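PDB 5WCK: FEZ-1 protein from Fluoribacter gormanii, which probably hydrolyses the beta-lactam ring of antibiotics as a monomeric, zinc-dependent metallo-beta-lactamase of subclass B3. Local coordinates for residues Y181-N186 against P190-D195; G173-N178 against E247-D252. The protein carries 2 engineered substitutions. All blocks are in the same frame, centred on the assembly; numbering follows the deposited sequence. Where two conformers were deposited one is given.

Contact 1 (Y181-N186 against P190-D195); sequences YKLVDN and PKIAED
Pro190 opens the contact from the second segment, its CA lying 3.4 Å from Asn186 O in a CA-H...O contact while its ring packs beside the same oxygen. Water 1 donates to Pro190 O (2.9 Å), accepts from Asn186 N (2.9 Å) and reaches Leu183 O only weakly, tying the loop backbone to the turn that starts the helix. Lys191 follows as the N-cap of helix 192-204. Ile192 then carries the apolar part. With CG1 anti to the backbone N (chi1 -175°), its two branches split the work: Ile192 CG2 sits 3.5 Å from Lys182 O and also against Asn186 CB, while Ile192 CD1 lies 4.1 Å from both Tyr181 CD2 and Leu183 CD2. Ala193 adds its CB, 3.5 Å from Leu183 O. Beside the Ile192 methyls, Asn186 ND2 donates a nearly straight bond to Lys182 O (2.8 Å, 169°), in the carbonyl plane and on a lone pair; Asn186 OD1 accepts from Tyr189 N, so this amide ties together 182-189. The loop joins strand 165-172 to helix 192-204, and its Tyr181 packs on the zinc ligand His73 and bonds through OH to His149 O. No direct hydrogen bond joins the segments: beside the metal site, the loop folds onto the helix start through methyl packing and one water.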
loop_
_atom_site.group_PDB
_atom_site.type_symbol
_atom_site.label_atom_id
_atom_site.label_comp_id
_atom_site.label_asym_id
_atom_site.label_seq_id
_atom_site.Cartn_x
_atom_site.Cartn_y
_atom_site.Cartn_z
ATOM N N TYR A 181 -5.957 10.229 -16.226
ATOM C CA TYR A 181 -5.639 11.283 -15.238
ATOM C C TYR A 181 -5.179 12.529 -16.007
ATOM O O TYR A 181 -4.457 12.353 -16.927
ATOM C CB TYR A 181 -4.466 10.824 -14.369
ATOM C CG TYR A 181 -4.820 10.155 -13.065
ATOM C CD1 TYR A 181 -6.077 9.627 -12.844
ATOM C CD2 TYR A 181 -3.888 10.064 -12.050
ATOM C CE1 TYR A 181 -6.388 9.014 -11.647
ATOM C CE2 TYR A 181 -4.187 9.459 -10.846
ATOM C CZ TYR A 181 -5.447 8.937 -10.639
ATOM O OH TYR A 181 -5.767 8.349 -9.452
ATOM N N LYS A 182 -5.564 13.732 -15.574
ATOM C CA LYS A 182 -5.143 14.996 -16.231
ATOM C C LYS A 182 -4.040 15.637 -15.380
ATOM O O LYS A 182 -4.272 15.916 -14.236
ATOM C CB LYS A 182 -6.365 15.900 -16.370
ATOM C CG LYS A 182 -6.161 17.276 -17.031
ATOM C CD LYS A 182 -7.059 18.402 -17.456
ATOM C CE LYS A 182 -8.044 17.880 -18.474
ATOM N NZ LYS A 182 -7.394 17.672 -19.787
ATOM N N LEU A 183 -2.866 15.843 -15.975
ATOM C CA LEU A 183 -1.718 16.381 -15.214
ATOM C C LEU A 183 -1.521 17.889 -15.419
ATOM O O LEU A 183 -0.701 18.442 -14.720
ATOM C CB LEU A 183 -0.471 15.640 -15.698
ATOM C CG LEU A 183 -0.462 14.137 -15.424
ATOM C CD1 LEU A 183 0.808 13.520 -15.995
ATOM C CD2 LEU A 183 -0.573 13.855 -13.934
ATOM N N VAL A 184 -2.230 18.481 -16.375
ATOM C CA VAL A 184 -2.072 19.891 -16.728
ATOM C C VAL A 184 -3.437 20.556 -16.514
ATOM O O VAL A 184 -4.423 20.088 -17.101
ATOM C CB VAL A 184 -1.646 20.055 -18.199
ATOM C CG1 VAL A 184 -1.512 21.525 -18.586
ATOM C CG2 VAL A 184 -0.363 19.281 -18.504
ATOM N N ASP A 185 -3.456 21.597 -15.688
ATOM C CA ASP A 185 -4.689 22.365 -15.404
ATOM C C ASP A 185 -5.817 21.425 -14.935
ATOM O O ASP A 185 -6.982 21.526 -15.362
ATOM C CB ASP A 185 -5.070 23.189 -16.637
ATOM C CG ASP A 185 -4.045 24.256 -16.980
ATOM O OD1 ASP A 185 -3.429 24.794 -16.048
ATOM O OD2 ASP A 185 -3.868 24.510 -18.172
ATOM N N ASN A 186 -5.480 20.515 -14.010
ATOM C CA ASN A 186 -6.475 19.640 -13.414
ATOM C C ASN A 186 -7.455 20.486 -12.592
ATOM O O ASN A 186 -7.053 21.258 -11.712
ATOM C CB ASN A 186 -5.788 18.570 -12.566
ATOM C CG ASN A 186 -6.736 17.486 -12.102
ATOM O OD1 ASN A 186 -7.727 17.778 -11.429
ATOM N ND2 ASN A 186 -6.441 16.242 -12.452
ATOM N N PRO A 190 -5.549 20.632 -8.625
ATOM C CA PRO A 190 -4.583 21.403 -9.394
ATOM C C PRO A 190 -3.112 21.060 -9.137
ATOM O O PRO A 190 -2.284 21.202 -10.052
ATOM C CB PRO A 190 -4.859 22.854 -8.968
ATOM C CG PRO A 190 -6.295 22.827 -8.492
ATOM C CD PRO A 190 -6.522 21.465 -7.895
ATOM N N LYS A 191 -2.807 20.608 -7.921
ATOM C CA LYS A 191 -1.390 20.337 -7.571
ATOM C C LYS A 191 -0.991 18.894 -7.920
ATOM O O LYS A 191 0.079 18.433 -7.484
ATOM C CB LYS A 191 -1.162 20.602 -6.084
ATOM C CG LYS A 191 -1.263 22.078 -5.715
ATOM C CD LYS A 191 -0.866 22.405 -4.305
ATOM C CE LYS A 191 -0.884 23.902 -4.072
ATOM N NZ LYS A 191 -0.548 24.236 -2.667
ATOM N N ILE A 192 -1.807 18.176 -8.699
ATOM C CA ILE A 192 -1.520 16.762 -8.991
ATOM C C ILE A 192 -0.080 16.589 -9.505
ATOM O O ILE A 192 0.612 15.695 -9.007
ATOM C CB ILE A 192 -2.557 16.133 -9.950
ATOM C CG1 ILE A 192 -2.300 14.630 -10.149
ATOM C CG2 ILE A 192 -2.672 16.885 -11.271
ATOM C CD1 ILE A 192 -3.391 13.925 -10.891
ATOM N N ALA A 193 0.348 17.360 -10.510
ATOM C CA ALA A 193 1.696 17.165 -11.093
ATOM C C ALA A 193 2.780 17.572 -10.075
ATOM O O ALA A 193 3.797 16.885 -9.930
ATOM C CB ALA A 193 1.839 17.904 -12.406
ATOM N N GLU A 194 2.558 18.650 -9.317
ATOM C CA GLU A 194 3.524 19.064 -8.296
ATOM C C GLU A 194 3.677 17.953 -7.249
ATOM O O GLU A 194 4.782 17.696 -6.742
ATOM C CB GLU A 194 3.076 20.376 -7.657
ATOM C CG GLU A 194 3.014 21.525 -8.653
ATOM C CD GLU A 194 2.428 22.794 -8.053
ATOM O OE1 GLU A 194 2.866 23.158 -6.943
ATOM O OE2 GLU A 194 1.520 23.397 -8.677
ATOM N N ASP A 195 2.560 17.290 -6.935
ATOM C CA ASP A 195 2.523 16.209 -5.956
ATOM C C ASP A 195 3.330 14.994 -6.446
ATOM O O ASP A 195 4.151 14.455 -5.691
ATOM C CB ASP A 195 1.075 15.856 -5.600
ATOM C CG ASP A 195 0.489 16.739 -4.503
ATOM O OD1 ASP A 195 1.155 17.727 -4.075
ATOM O OD2 ASP A 195 -0.641 16.440 -4.072
HETATM O O HOH W 1 -2.837 20.408 -12.789
#

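Contact 2 (G173-N178 against E247-D252); sequences GSIGVN and EQKAND. With SO4 (sulfate ion), chain J.
The irregular loop 173-178 passes beside one turn of helix 239-262, closest at Ile175 and Lys249, whose CA atoms are 6.6 Å apart, and no direct hydrogen bond crosses between them. The Ile175 and Lys249 side chains lie alongside one another, running in opposing senses, with Ile175 CD1 touching Lys249 CB at 3.5 Å. Farther along, the lysine chain, kinked twice (chi2 -49°, chi3 -55°), brings Lys249 CE to within 4.1 Å of Gly176 CA. Two waters make the polar link: water 2 donates to both Ile175 O (2.7 Å) and Lys249 O, and water 3 accepts from Val177 N and Lys249 NZ. On the loop side Gly176 O accepts from ND1 of the zinc ligand His149, a second-shell bond in this metallo-beta-lactamase fold. Gly173 O does the same for His71. Lys249 NZ also makes a salt bridge to Asp252 OD2 (2.9 Å), meeting its anti lone pair, and donates to O4 of a sulfate at 2.7 Å; that ion, probably a crystallisation additive, is bound by Tyr245 OH too. Gln248 NE2 holds the other carboxylate oxygen, Asp252 OD1, from above the carboxylate plane.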
loop_
_atom_site.group_PDB
_atom_site.type_symbol
_atom_site.label_atom_id
_atom_site.label_comp_id
_atom_site.label_asym_id
_atom_site.label_seq_id
_atom_site.Cartn_x
_atom_site.Cartn_y
_atom_site.Cartn_z
ATOM N N GLY A 173 3.388 3.080 -2.062
ATOM C CA GLY A 173 1.915 3.198 -2.111
ATOM C C GLY A 173 1.313 3.083 -3.498
ATOM O O GLY A 173 0.238 2.498 -3.615
ATOM N N SER A 174 1.992 3.752 -4.431
ATOM C CA SER A 174 1.838 3.891 -5.909
ATOM C C SER A 174 2.233 5.297 -6.346
ATOM O O SER A 174 1.760 6.221 -5.749
ATOM C CB SER A 174 0.460 3.661 -6.502
ATOM O OG SER A 174 0.451 3.937 -7.878
ATOM N N ILE A 175 2.998 5.390 -7.434
ATOM C CA ILE A 175 3.253 6.692 -8.127
ATOM C C ILE A 175 2.855 6.509 -9.608
ATOM O O ILE A 175 3.395 7.170 -10.457
ATOM C CB ILE A 175 4.650 7.300 -7.928
ATOM C CG1 ILE A 175 5.751 6.306 -8.264
ATOM C CG2 ILE A 175 4.787 7.837 -6.522
ATOM C CD1 ILE A 175 7.034 7.011 -8.559
ATOM N N GLY A 176 1.920 5.598 -9.867
ATOM C CA GLY A 176 1.409 5.400 -11.200
ATOM C C GLY A 176 0.442 6.494 -11.609
ATOM O O GLY A 176 -0.321 6.988 -10.772
ATOM N N VAL A 177 0.473 6.855 -12.890
ATOM C CA VAL A 177 -0.505 7.764 -13.465
ATOM C C VAL A 177 -1.578 6.900 -14.113
ATOM O O VAL A 177 -1.280 6.218 -15.098
ATOM C CB VAL A 177 0.112 8.722 -14.494
ATOM C CG1 VAL A 177 -0.926 9.671 -15.081
ATOM C CG2 VAL A 177 1.282 9.483 -13.915
ATOM N N ASN A 178 -2.797 6.900 -13.575
ATOM C CA ASN A 178 -3.852 6.060 -14.135
ATOM C C ASN A 178 -4.303 6.605 -15.481
ATOM O O ASN A 178 -4.270 7.800 -15.731
ATOM C CB ASN A 178 -5.052 5.939 -13.210
ATOM C CG ASN A 178 -4.800 4.983 -12.060
ATOM O OD1 ASN A 178 -3.745 4.337 -11.988
ATOM N ND2 ASN A 178 -5.774 4.846 -11.171
ATOM N N GLU A 247 12.906 4.840 -10.413
ATOM C CA GLU A 247 13.370 5.612 -11.581
ATOM C C GLU A 247 12.464 5.377 -12.799
ATOM O O GLU A 247 12.150 6.308 -13.519
ATOM C CB GLU A 247 14.828 5.274 -11.924
ATOM C CG GLU A 247 15.377 6.061 -13.088
ATOM C CD GLU A 247 15.733 7.520 -12.830
ATOM O OE1 GLU A 247 15.669 7.950 -11.670
ATOM O OE2 GLU A 247 16.076 8.230 -13.801
ATOM N N GLN A 248 12.021 4.137 -13.018
ATOM C CA GLN A 248 11.136 3.816 -14.123
ATOM C C GLN A 248 9.801 4.567 -13.976
ATOM O O GLN A 248 9.295 5.109 -14.925
ATOM C CB GLN A 248 10.869 2.315 -14.215
ATOM C CG GLN A 248 9.969 1.940 -15.387
ATOM C CD GLN A 248 10.646 2.240 -16.701
ATOM O OE1 GLN A 248 11.771 1.803 -16.954
ATOM N NE2 GLN A 248 9.981 3.024 -17.538
ATOM N N LYS A 249 9.212 4.555 -12.776
ATOM C CA LYS A 249 7.938 5.217 -12.570
ATOM C C LYS A 249 8.119 6.739 -12.659
ATOM O O LYS A 249 7.217 7.434 -13.140
ATOM C CB LYS A 249 7.273 4.786 -11.264
ATOM C CG LYS A 249 6.853 3.327 -11.208
ATOM C CD LYS A 249 6.053 2.839 -12.419
ATOM C CE LYS A 249 4.815 3.657 -12.712
ATOM N NZ LYS A 249 4.166 3.169 -13.957
ATOM N N ALA A 250 9.281 7.268 -12.246
ATOM C CA ALA A 250 9.541 8.701 -12.409
ATOM C C ALA A 250 9.578 9.029 -13.910
ATOM O O ALA A 250 8.985 10.010 -14.376
ATOM C CB ALA A 250 10.829 9.075 -11.721
ATOM N N ASN A 251 10.259 8.179 -14.691
ATOM C CA ASN A 251 10.347 8.381 -16.122
ATOM C C ASN A 251 8.946 8.260 -16.748
ATOM O O ASN A 251 8.593 9.055 -17.617
ATOM C CB ASN A 251 11.367 7.424 -16.739
ATOM C CG ASN A 251 12.793 7.858 -16.451
ATOM O OD1 ASN A 251 13.049 9.044 -16.249
ATOM N ND2 ASN A 251 13.718 6.908 -16.408
ATOM N N ASP A 252 8.143 7.277 -16.312
ATOM C CA ASP A 252 6.771 7.079 -16.811
ATOM C C ASP A 252 5.928 8.344 -16.570
ATOM O O ASP A 252 5.126 8.739 -17.425
ATOM C CB ASP A 252 6.095 5.873 -16.161
ATOM C CG ASP A 252 6.673 4.516 -16.542
ATOM O OD1 ASP A 252 7.447 4.461 -17.526
ATOM O OD2 ASP A 252 6.363 3.505 -15.820
HETATM S S SO4 J . 3.603 -0.459 -12.612
HETATM O O1 SO4 J . 2.558 -1.495 -12.686
HETATM O O2 SO4 J . 3.668 0.094 -11.228
HETATM O O3 SO4 J . 4.914 -1.052 -12.973
HETATM O O4 SO4 J . 3.255 0.631 -13.555
HETATM O O HOH W 2 4.424 7.274 -12.973
HETATM O O HOH W 3 2.676 5.788 -14.494
#

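The first segments of both contacts lie in the connection that leaves strand 165-172 and runs to helix 192-204; their partners are the start of helix 192-204 (contact 1) and helix 239-262 (contact 2). The contacts are about 14 Å apart between centres, on the same side of the chain's centre. Segment 173-178 comes first, then 181-186 and 190-195, and finally 247-252, so contact 1 is nested within the loop that contact 2 closes. The two helices bind the region together: Tyr196 touches Tyr181 and Leu183 and bonds to Gly176 O, while Phe253 packs on Leu183, Ala193 and Val177. The connection thus passes close by the first zinc site, with Gly176 and Tyr181 both near the ligand His149.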